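Local coordinates for protein intracellular exo-alpha-(1->5)-L-arabinofuranosidase (Bifidobacterium longum, PDB 2Y2W) that hydrolyses terminal alpha-(1->5)-linked L-arabinofuranosyl residues in arabinans and is also active on wheat arabinoxylan, contributing to plant cell wall degradation, at residues F67-G72 against L137-T142; G78-S83 against T144-I149; F115-N120 against P219-H224. One frame throughout, in Å; residues are numbered along the deposited sequence.

Interaction 1 (F67-G72 against L137-T142); sequences FVEHLG and LAWHCT
With CG anti to the backbone N (chi1 -172°) and the chain extended beyond it, Glu69 stretches its carboxylate out to meet Trp139, whose own CG lies beside its backbone N and anti to the carbonyl carbon, turning the pyrrole side of the indole toward segment 67-72. The two side chains cross at about a right angle. Trp139 NE1 donates to Glu69 OE2 over 3.0 Å in a fairly straight bond (160° at the hydrogen) that runs close to the indole plane. At the other end the geometry is less regular: the N-H reaches OE2 from above the carboxylate plane, 53° out of it.

Leu71 supplies the apolar half of the contact. Its CG sits over the face of the indole, 3.6 Å from the centroid of the five-membered ring, a CH-pi contact. Beyond it CD1 reaches across to the benzo part, 3.4 Å from Trp139 CZ2. The indole is thus fixed in two ways, by a bond at its edge and by a leucine branch over one face; Trp349 also meets this ring.

Glu69 OE2 takes a second hydrogen bond, from the backbone N of Phe115, so two N-H groups hold one buried oxygen and limit rotation of the carboxylate. The Trp139 backbone is held as well, its N bonded to OD2 of Asp136, at the end of strand 134-136, from which the hairpin turns back to strand 141-143. Glu69 follows the first strand of the parallel eight-stranded barrel and probably binds alpha-L-arabinofuranose, so Trp139 probably serves as a second-shell residue that positions the Glu69 carboxylate for the sugar. The arrangement is consistent with the arabinofuranose pocket at the strand ends of this family 51 (beta/alpha)8 barrel.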
loop_
_atom_site.group_PDB
_atom_site.type_symbol
_atom_site.label_atom_id
_atom_site.label_comp_id
_atom_site.label_asym_id
_atom_site.label_seq_id
_atom_site.Cartn_x
_atom_site.Cartn_y
_atom_site.Cartn_z
ATOM N N PHE D 67 -8.848 25.237 -13.998
ATOM C CA PHE D 67 -8.744 24.289 -12.904
ATOM C C PHE D 67 -9.754 24.643 -11.815
ATOM O O PHE D 67 -9.727 25.740 -11.263
ATOM C CB PHE D 67 -7.294 24.300 -12.381
ATOM C CG PHE D 67 -7.045 23.452 -11.150
ATOM C CD1 PHE D 67 -7.736 22.266 -10.925
ATOM C CD2 PHE D 67 -6.064 23.830 -10.239
ATOM C CE1 PHE D 67 -7.479 21.493 -9.799
ATOM C CE2 PHE D 67 -5.800 23.062 -9.111
ATOM C CZ PHE D 67 -6.510 21.892 -8.894
ATOM N N VAL D 68 -10.658 23.709 -11.538
ATOM C CA VAL D 68 -11.640 23.853 -10.471
ATOM C C VAL D 68 -11.362 22.821 -9.375
ATOM O O VAL D 68 -11.419 21.608 -9.610
ATOM C CB VAL D 68 -13.096 23.731 -11.002
ATOM C CG1 VAL D 68 -14.087 23.611 -9.860
ATOM C CG2 VAL D 68 -13.450 24.927 -11.861
ATOM N N GLU D 69 -11.042 23.319 -8.185
ATOM C CA GLU D 69 -10.790 22.475 -7.028
ATOM C C GLU D 69 -11.863 22.718 -5.975
ATOM O O GLU D 69 -12.389 23.832 -5.857
ATOM C CB GLU D 69 -9.399 22.762 -6.445
ATOM C CG GLU D 69 -8.952 21.788 -5.344
ATOM C CD GLU D 69 -7.562 22.082 -4.789
ATOM O OE1 GLU D 69 -6.827 22.905 -5.379
ATOM O OE2 GLU D 69 -7.197 21.475 -3.757
ATOM N N HIS D 70 -12.194 21.673 -5.221
ATOM C CA HIS D 70 -13.019 21.825 -4.031
ATOM C C HIS D 70 -12.197 22.542 -2.962
ATOM O O HIS D 70 -11.783 21.953 -1.961
ATOM C CB HIS D 70 -13.508 20.471 -3.527
ATOM C CG HIS D 70 -14.603 19.872 -4.353
ATOM N ND1 HIS D 70 -15.838 19.555 -3.829
ATOM C CD2 HIS D 70 -14.650 19.528 -5.662
ATOM C CE1 HIS D 70 -16.598 19.043 -4.780
ATOM N NE2 HIS D 70 -15.902 19.016 -5.901
ATOM N N LEU D 71 -11.959 23.826 -3.215
ATOM C CA LEU D 71 -11.166 24.691 -2.362
ATOM C C LEU D 71 -11.955 25.974 -2.174
ATOM O O LEU D 71 -12.486 26.527 -3.141
ATOM C CB LEU D 71 -9.835 25.004 -3.046
ATOM C CG LEU D 71 -8.650 25.665 -2.332
ATOM C CD1 LEU D 71 -7.487 25.742 -3.301
ATOM C CD2 LEU D 71 -8.959 27.056 -1.787
ATOM N N GLY D 72 -12.035 26.434 -0.928
ATOM C CA GLY D 72 -12.686 27.694 -0.601
ATOM C C GLY D 72 -14.046 27.821 -1.248
ATOM O O GLY D 72 -14.961 27.066 -0.926
ATOM N N LEU D 137 -8.903 17.320 4.609
ATOM C CA LEU D 137 -7.700 17.613 5.389
ATOM C C LEU D 137 -6.879 18.760 4.808
ATOM O O LEU D 137 -6.329 19.567 5.554
ATOM C CB LEU D 137 -6.828 16.364 5.524
ATOM C CG LEU D 137 -6.987 15.488 6.770
ATOM C CD1 LEU D 137 -8.393 14.910 6.922
ATOM C CD2 LEU D 137 -5.955 14.377 6.737
ATOM N N ALA D 138 -6.811 18.828 3.482
ATOM C CA ALA D 138 -5.967 19.803 2.782
ATOM C C ALA D 138 -6.272 21.264 3.133
ATOM O O ALA D 138 -5.356 22.048 3.383
ATOM C CB ALA D 138 -6.055 19.589 1.285
ATOM N N TRP D 139 -7.554 21.620 3.156
ATOM C CA TRP D 139 -7.974 23.007 3.383
ATOM C C TRP D 139 -8.768 23.184 4.678
ATOM O O TRP D 139 -9.265 24.275 4.966
ATOM C CB TRP D 139 -8.740 23.534 2.163
ATOM C CG TRP D 139 -7.911 23.424 0.929
ATOM C CD1 TRP D 139 -8.027 22.487 -0.057
ATOM C CD2 TRP D 139 -6.789 24.242 0.578
ATOM N NE1 TRP D 139 -7.060 22.686 -1.013
ATOM C CE2 TRP D 139 -6.283 23.753 -0.645
ATOM C CE3 TRP D 139 -6.170 25.348 1.173
ATOM C CZ2 TRP D 139 -5.188 24.335 -1.290
ATOM C CZ3 TRP D 139 -5.079 25.925 0.534
ATOM C CH2 TRP D 139 -4.601 25.418 -0.687
ATOM N N HIS D 140 -8.853 22.104 5.452
ATOM C CA HIS D 140 -9.517 22.086 6.757
ATOM C C HIS D 140 -10.977 22.525 6.658
ATOM O O HIS D 140 -11.416 23.438 7.351
ATOM C CB HIS D 140 -8.741 22.931 7.778
ATOM C CG HIS D 140 -8.944 22.503 9.197
ATOM N ND1 HIS D 140 -8.406 21.341 9.707
ATOM C CD2 HIS D 140 -9.617 23.084 10.218
ATOM C CE1 HIS D 140 -8.742 21.223 10.978
ATOM N NE2 HIS D 140 -9.476 22.268 11.313
ATOM N N CYS D 141 -11.720 21.862 5.779
ATOM C CA CYS D 141 -13.121 22.189 5.552
ATOM C C CYS D 141 -13.993 20.948 5.614
ATOM O O CYS D 141 -13.517 19.838 5.375
ATOM C CB CYS D 141 -13.294 22.864 4.187
ATOM S SG CYS D 141 -12.453 24.456 4.038
ATOM N N THR D 142 -15.267 21.143 5.946
ATOM C CA THR D 142 -16.262 20.087 5.789
ATOM C C THR D 142 -16.917 20.194 4.412
ATOM O O THR D 142 -17.326 21.280 3.983
ATOM C CB THR D 142 -17.319 20.051 6.931
ATOM O OG1 THR D 142 -18.451 19.275 6.518
ATOM C CG2 THR D 142 -17.794 21.436 7.290
#

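Interaction 2 (G78-S83 against T144-I149)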
loop_
_atom_site.group_PDB
_atom_site.type_symbol
_atom_site.label_atom_id
_atom_site.label_comp_id
_atom_site.label_asym_id
_atom_site.label_seq_id
_atom_site.Cartn_x
_atom_site.Cartn_y
_atom_site.Cartn_z
ATOM N N GLY D 78 -19.227 29.569 -6.142
ATOM C CA GLY D 78 -18.488 29.876 -7.358
ATOM C C GLY D 78 -19.267 29.434 -8.576
ATOM O O GLY D 78 -20.061 30.197 -9.125
ATOM N N ILE D 79 -19.044 28.193 -8.995
ATOM C CA ILE D 79 -19.781 27.622 -10.119
ATOM C C ILE D 79 -21.127 27.036 -9.677
ATOM O O ILE D 79 -22.049 26.917 -10.483
ATOM C CB ILE D 79 -18.952 26.560 -10.885
ATOM C CG1 ILE D 79 -18.556 25.398 -9.964
ATOM C CG2 ILE D 79 -17.725 27.207 -11.530
ATOM C CD1 ILE D 79 -18.272 24.098 -10.691
ATOM N N TYR D 80 -21.234 26.688 -8.396
ATOM C CA TYR D 80 -22.445 26.076 -7.857
ATOM C C TYR D 80 -23.056 26.920 -6.737
ATOM O O TYR D 80 -22.418 27.162 -5.710
ATOM C CB TYR D 80 -22.137 24.658 -7.365
ATOM C CG TYR D 80 -23.332 23.879 -6.871
ATOM C CD1 TYR D 80 -24.249 23.332 -7.766
ATOM C CD2 TYR D 80 -23.537 23.672 -5.506
ATOM C CE1 TYR D 80 -25.348 22.605 -7.316
ATOM C CE2 TYR D 80 -24.630 22.946 -5.045
ATOM C CZ TYR D 80 -25.528 22.414 -5.957
ATOM O OH TYR D 80 -26.610 21.696 -5.513
ATOM N N GLU D 81 -24.290 27.368 -6.955
ATOM C CA GLU D 81 -25.034 28.163 -5.976
ATOM C C GLU D 81 -26.519 28.111 -6.333
ATOM O O GLU D 81 -27.006 28.969 -7.064
ATOM C CB GLU D 81 -24.524 29.613 -5.955
ATOM C CG GLU D 81 -24.848 30.383 -4.678
ATOM C CD GLU D 81 -24.168 31.747 -4.604
ATOM O OE1 GLU D 81 -23.093 31.927 -5.216
ATOM O OE2 GLU D 81 -24.709 32.640 -3.917
ATOM N N PRO D 82 -27.241 27.092 -5.824
ATOM C CA PRO D 82 -28.630 26.797 -6.214
ATOM C C PRO D 82 -29.629 27.925 -5.952
ATOM O O PRO D 82 -30.633 28.036 -6.663
ATOM C CB PRO D 82 -28.988 25.583 -5.349
ATOM C CG PRO D 82 -27.687 24.988 -4.958
ATOM C CD PRO D 82 -26.754 26.144 -4.807
ATOM N N SER D 83 -29.353 28.744 -4.941
ATOM C CA SER D 83 -30.254 29.817 -4.536
ATOM C C SER D 83 -29.909 31.157 -5.187
ATOM O O SER D 83 -30.517 32.179 -4.866
ATOM C CB SER D 83 -30.249 29.957 -3.012
ATOM O OG SER D 83 -28.973 30.367 -2.553
ATOM N N THR D 144 -19.845 18.888 1.782
ATOM C CA THR D 144 -21.195 18.335 1.699
ATOM C C THR D 144 -21.345 17.345 0.553
ATOM O O THR D 144 -22.252 16.507 0.567
ATOM C CB THR D 144 -22.253 19.438 1.527
ATOM O OG1 THR D 144 -21.969 20.188 0.338
ATOM C CG2 THR D 144 -22.255 20.367 2.727
ATOM N N ASN D 145 -20.456 17.459 -0.434
ATOM C CA ASN D 145 -20.458 16.616 -1.635
ATOM C C ASN D 145 -21.671 16.818 -2.547
ATOM O O ASN D 145 -22.023 15.933 -3.329
ATOM C CB ASN D 145 -20.264 15.132 -1.280
ATOM C CG ASN D 145 -18.855 14.822 -0.815
ATOM O OD1 ASN D 145 -17.891 14.979 -1.566
ATOM N ND2 ASN D 145 -18.729 14.375 0.428
ATOM N N GLU D 146 -22.291 17.993 -2.454
ATOM C CA GLU D 146 -23.366 18.381 -3.368
ATOM C C GLU D 146 -22.858 18.417 -4.808
ATOM O O GLU D 146 -23.616 18.185 -5.749
ATOM C CB GLU D 146 -23.954 19.737 -2.976
ATOM C CG GLU D 146 -24.745 19.722 -1.671
ATOM C CD GLU D 146 -25.000 21.116 -1.119
ATOM O OE1 GLU D 146 -25.443 22.002 -1.885
ATOM O OE2 GLU D 146 -24.763 21.323 0.092
ATOM N N MET D 147 -21.568 18.703 -4.965
ATOM C CA MET D 147 -20.897 18.583 -6.255
ATOM C C MET D 147 -19.976 17.362 -6.294
ATOM O O MET D 147 -19.220 17.099 -5.354
ATOM C CB MET D 147 -20.111 19.851 -6.579
ATOM C CG MET D 147 -20.965 20.989 -7.117
ATOM S SD MET D 147 -21.366 20.825 -8.870
ATOM C CE MET D 147 -19.742 20.922 -9.616
ATOM N N GLY D 148 -20.071 16.617 -7.391
ATOM C CA GLY D 148 -19.232 15.460 -7.652
ATOM C C GLY D 148 -19.062 15.314 -9.149
ATOM O O GLY D 148 -19.406 16.225 -9.906
ATOM N N ILE D 149 -18.546 14.167 -9.581
ATOM C CA ILE D 149 -18.250 13.945 -10.998
ATOM C C ILE D 149 -19.505 13.897 -11.885
ATOM O O ILE D 149 -19.452 14.298 -13.045
ATOM C CB ILE D 149 -17.311 12.710 -11.221
ATOM C CG1 ILE D 149 -16.822 12.636 -12.674
ATOM C CG2 ILE D 149 -17.975 11.410 -10.773
ATOM C CD1 ILE D 149 -16.032 13.854 -13.131
#
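Met147 CB points toward segment 78-83, and from there the chain, bent at both chi2 and chi3, slides past Tyr80 in the opposite direction. CG comes first, lying over the ring face 3.7 Å from Tyr80 CG in a CH-pi contact. Next, SD stands 4.0 Å from Tyr80 CD1 and 4.6 Å from the ring centroid, approaching obliquely, 36° off the ring normal. The methyl CE then turns off the ring and ends 3.7 Å from Ile79 CD1, so the tip of the methionine belongs to the isoleucine while its middle belongs to the tyrosine.

Tyr80 is set up for this by CG lying anti to its backbone N (chi1 -176°), which sends the ring out toward segment 144-149. Its opposite face carries Pro82 CD, 3.8 Å above the plane and offset toward the rim, so the ring is sandwiched between proline and methionine. At the ring edge, and in its plane, Glu146 OE1 lies 3.4 Å from Tyr80 CE2, a carboxylate oxygen beside an aromatic C-H, with the two planes steeply inclined. The other oxygen, Glu146 OE2, accepts a 3.0 Å hydrogen bond from Thr144 OG1, which helps fix the carboxylate. With an alanine in the place of Tyr80, Met147 CG and SD would probably lose the ring face they lie on, and a gap would open between Pro82 and the methionine.

Around this pair, Phe152 of helix 149-159 touches both Ile79 and Met147, and Tyr76 OH bonds the Met147 backbone N. The arrangement is a Met-aromatic contact, joining the end of short helix 75-79, in the loop after the first barrel strand, to the approach to helix 149-159.

Interaction 3 (F115-N120 against P219-H224); sequences FVSNYN and PWQVGH
One hydrogen bond crosses between Ser117 and Gln221, and it is short: Ser117 OG donates to Gln221 OE1 over 2.6 Å. The donor lies in the carbonyl plane on a lone pair, with a C=O...O angle of 119°. Ser117 keeps OG beside its backbone N (chi1 -70°), while the glutamine chain, bent at chi2, folds its amide back toward the serine. The same OE1 also accepts from Asn214 ND2, and Gln221 NE2 donates to Asn114 OD1, so both ends of the amide have partners.

The van der Waals part centres on Val222. Its CB comes 4.0 Å from Ser117 CB, and its backbone O lies 3.6 Å from that same Ser117 CB. One methyl, Val222 CG1, reaches 4.2 Å from Asn118 CB. Val222 also packs on Leu174 of the second subunit, placing this contact at the interface with that subunit.

Backbone geometry shapes the second segment: a type II turn runs from Gln221 to His224, with Gly223 at positive phi.

Chemically, a serine proton given to OE1 and an asparagine carbonyl facing NE2 are consistent with the modelled orientation of the Gln221 amide. It bonds both Asn114 and Asn214, which probably bind arabinofuranose, and so is likely to act as a second-shell residue that helps hold them in place.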
loop_
_atom_site.group_PDB
_atom_site.type_symbol
_atom_site.label_atom_id
_atom_site.label_comp_id
_atom_site.label_asym_id
_atom_site.label_seq_id
_atom_site.Cartn_x
_atom_site.Cartn_y
_atom_site.Cartn_z
ATOM N N PHE D 115 -6.966 18.769 -2.489
ATOM C CA PHE D 115 -8.251 18.192 -2.102
ATOM C C PHE D 115 -8.359 16.704 -2.437
ATOM O O PHE D 115 -8.810 15.917 -1.611
ATOM C CB PHE D 115 -9.400 18.983 -2.758
ATOM C CG PHE D 115 -10.753 18.346 -2.604
ATOM C CD1 PHE D 115 -11.462 18.462 -1.412
ATOM C CD2 PHE D 115 -11.322 17.630 -3.651
ATOM C CE1 PHE D 115 -12.721 17.871 -1.266
ATOM C CE2 PHE D 115 -12.577 17.035 -3.515
ATOM C CZ PHE D 115 -13.277 17.157 -2.319
ATOM N N VAL D 116 -7.934 16.335 -3.645
ATOM C CA VAL D 116 -8.137 14.984 -4.191
ATOM C C VAL D 116 -7.378 13.878 -3.440
ATOM O O VAL D 116 -7.801 12.720 -3.456
ATOM C CB VAL D 116 -7.835 14.932 -5.724
ATOM C CG1 VAL D 116 -6.337 14.912 -6.000
ATOM C CG2 VAL D 116 -8.514 13.739 -6.381
ATOM N N SER D 117 -6.284 14.246 -2.770
ATOM C CA SER D 117 -5.435 13.286 -2.056
ATOM C C SER D 117 -6.104 12.587 -0.861
ATOM O O SER D 117 -5.618 11.556 -0.395
ATOM C CB SER D 117 -4.126 13.950 -1.622
ATOM O OG SER D 117 -3.311 14.217 -2.750
ATOM N N ASN D 118 -7.210 13.146 -0.375
ATOM C CA ASN D 118 -8.013 12.484 0.654
ATOM C C ASN D 118 -9.503 12.503 0.308
ATOM O O ASN D 118 -10.357 12.772 1.154
ATOM C CB ASN D 118 -7.728 13.069 2.049
ATOM C CG ASN D 118 -8.381 14.424 2.274
ATOM O OD1 ASN D 118 -9.148 14.594 3.221
ATOM N ND2 ASN D 118 -8.085 15.388 1.408
ATOM N N TYR D 119 -9.798 12.185 -0.950
ATOM C CA TYR D 119 -11.152 12.259 -1.482
ATOM C C TYR D 119 -11.631 10.907 -2.002
ATOM O O TYR D 119 -10.925 10.240 -2.756
ATOM C CB TYR D 119 -11.204 13.321 -2.587
ATOM C CG TYR D 119 -12.517 13.419 -3.326
ATOM C CD1 TYR D 119 -13.702 13.740 -2.658
ATOM C CD2 TYR D 119 -12.573 13.207 -4.700
ATOM C CE1 TYR D 119 -14.910 13.837 -3.342
ATOM C CE2 TYR D 119 -13.775 13.303 -5.392
ATOM C CZ TYR D 119 -14.935 13.618 -4.707
ATOM O OH TYR D 119 -16.115 13.709 -5.398
ATOM N N ASN D 120 -12.829 10.507 -1.584
ATOM C CA ASN D 120 -13.459 9.281 -2.075
ATOM C C ASN D 120 -14.490 9.627 -3.148
ATOM O O ASN D 120 -15.510 10.250 -2.852
ATOM C CB ASN D 120 -14.120 8.512 -0.929
ATOM C CG ASN D 120 -13.223 8.387 0.288
ATOM O OD1 ASN D 120 -12.101 7.885 0.201
ATOM N ND2 ASN D 120 -13.720 8.836 1.436
ATOM N N PRO D 219 5.598 17.831 0.568
ATOM C CA PRO D 219 5.426 17.298 1.929
ATOM C C PRO D 219 4.155 17.789 2.638
ATOM O O PRO D 219 3.868 17.352 3.755
ATOM C CB PRO D 219 6.680 17.792 2.666
ATOM C CG PRO D 219 7.658 18.135 1.583
ATOM C CD PRO D 219 6.818 18.649 0.459
ATOM N N TRP D 220 3.410 18.687 1.994
ATOM C CA TRP D 220 2.106 19.138 2.491
ATOM C C TRP D 220 0.971 18.219 2.018
ATOM O O TRP D 220 -0.159 18.308 2.509
ATOM C CB TRP D 220 1.831 20.574 2.036
ATOM C CG TRP D 220 1.876 20.731 0.546
ATOM C CD1 TRP D 220 0.842 20.548 -0.333
ATOM C CD2 TRP D 220 3.016 21.085 -0.245
ATOM N NE1 TRP D 220 1.269 20.771 -1.619
ATOM C CE2 TRP D 220 2.598 21.104 -1.595
ATOM C CE3 TRP D 220 4.352 21.392 0.058
ATOM C CZ2 TRP D 220 3.467 21.417 -2.647
ATOM C CZ3 TRP D 220 5.218 21.704 -0.987
ATOM C CH2 TRP D 220 4.770 21.714 -2.324
ATOM N N GLN D 221 1.282 17.345 1.060
ATOM C CA GLN D 221 0.288 16.488 0.423
ATOM C C GLN D 221 -0.009 15.245 1.253
ATOM O O GLN D 221 0.906 14.595 1.769
ATOM C CB GLN D 221 0.769 16.079 -0.969
ATOM C CG GLN D 221 -0.333 15.655 -1.926
ATOM C CD GLN D 221 -1.187 16.819 -2.412
ATOM O OE1 GLN D 221 -2.353 16.637 -2.761
ATOM N NE2 GLN D 221 -0.608 18.021 -2.439
ATOM N N VAL D 222 -1.291 14.917 1.372
ATOM C CA VAL D 222 -1.718 13.731 2.100
ATOM C C VAL D 222 -1.200 12.491 1.376
ATOM O O VAL D 222 -1.491 12.282 0.197
ATOM C CB VAL D 222 -3.257 13.681 2.274
ATOM C CG1 VAL D 222 -3.682 12.416 3.013
ATOM C CG2 VAL D 222 -3.742 14.909 3.023
ATOM N N GLY D 223 -0.407 11.695 2.086
ATOM C CA GLY D 223 0.201 10.492 1.527
ATOM C C GLY D 223 1.300 10.805 0.529
ATOM O O GLY D 223 1.413 10.140 -0.498
ATOM N N HIS D 224 2.109 11.816 0.835
ATOM C CA HIS D 224 3.194 12.236 -0.053
ATOM C C HIS D 224 4.255 11.158 -0.197
ATOM O O HIS D 224 4.526 10.405 0.740
ATOM C CB HIS D 224 3.815 13.559 0.407
ATOM C CG HIS D 224 4.517 13.481 1.727
ATOM N ND1 HIS D 224 3.860 13.204 2.906
ATOM C CD2 HIS D 224 5.816 13.674 2.057
ATOM C CE1 HIS D 224 4.726 13.214 3.904
ATOM N NE2 HIS D 224 5.921 13.498 3.416
#

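In the fold
All three interactions bring together segments that connect the strands and helices of the catalytic barrel, and their segments alternate along the chain. Interactions 1 and 3, with centres 11 Å apart, are joined directly: Phe115 N lies 3.0 Å from Glu69 OE2, and Leu137 N lies 3.1 Å from Asn118 OD1. Together they back the probable arabinofuranose site, one through Glu69, the other beside Asn114 and Asn214. Interaction 2 is 13 Å from interaction 1, centre to centre, and farther out; His70 CE1 packs 3.3 Å from Met147 O between them, and the Ile79 side chain stays about 9 Å from that of Gln409, probably important for substrate recognition. Interactions 1 and 3 both touch the second subunit.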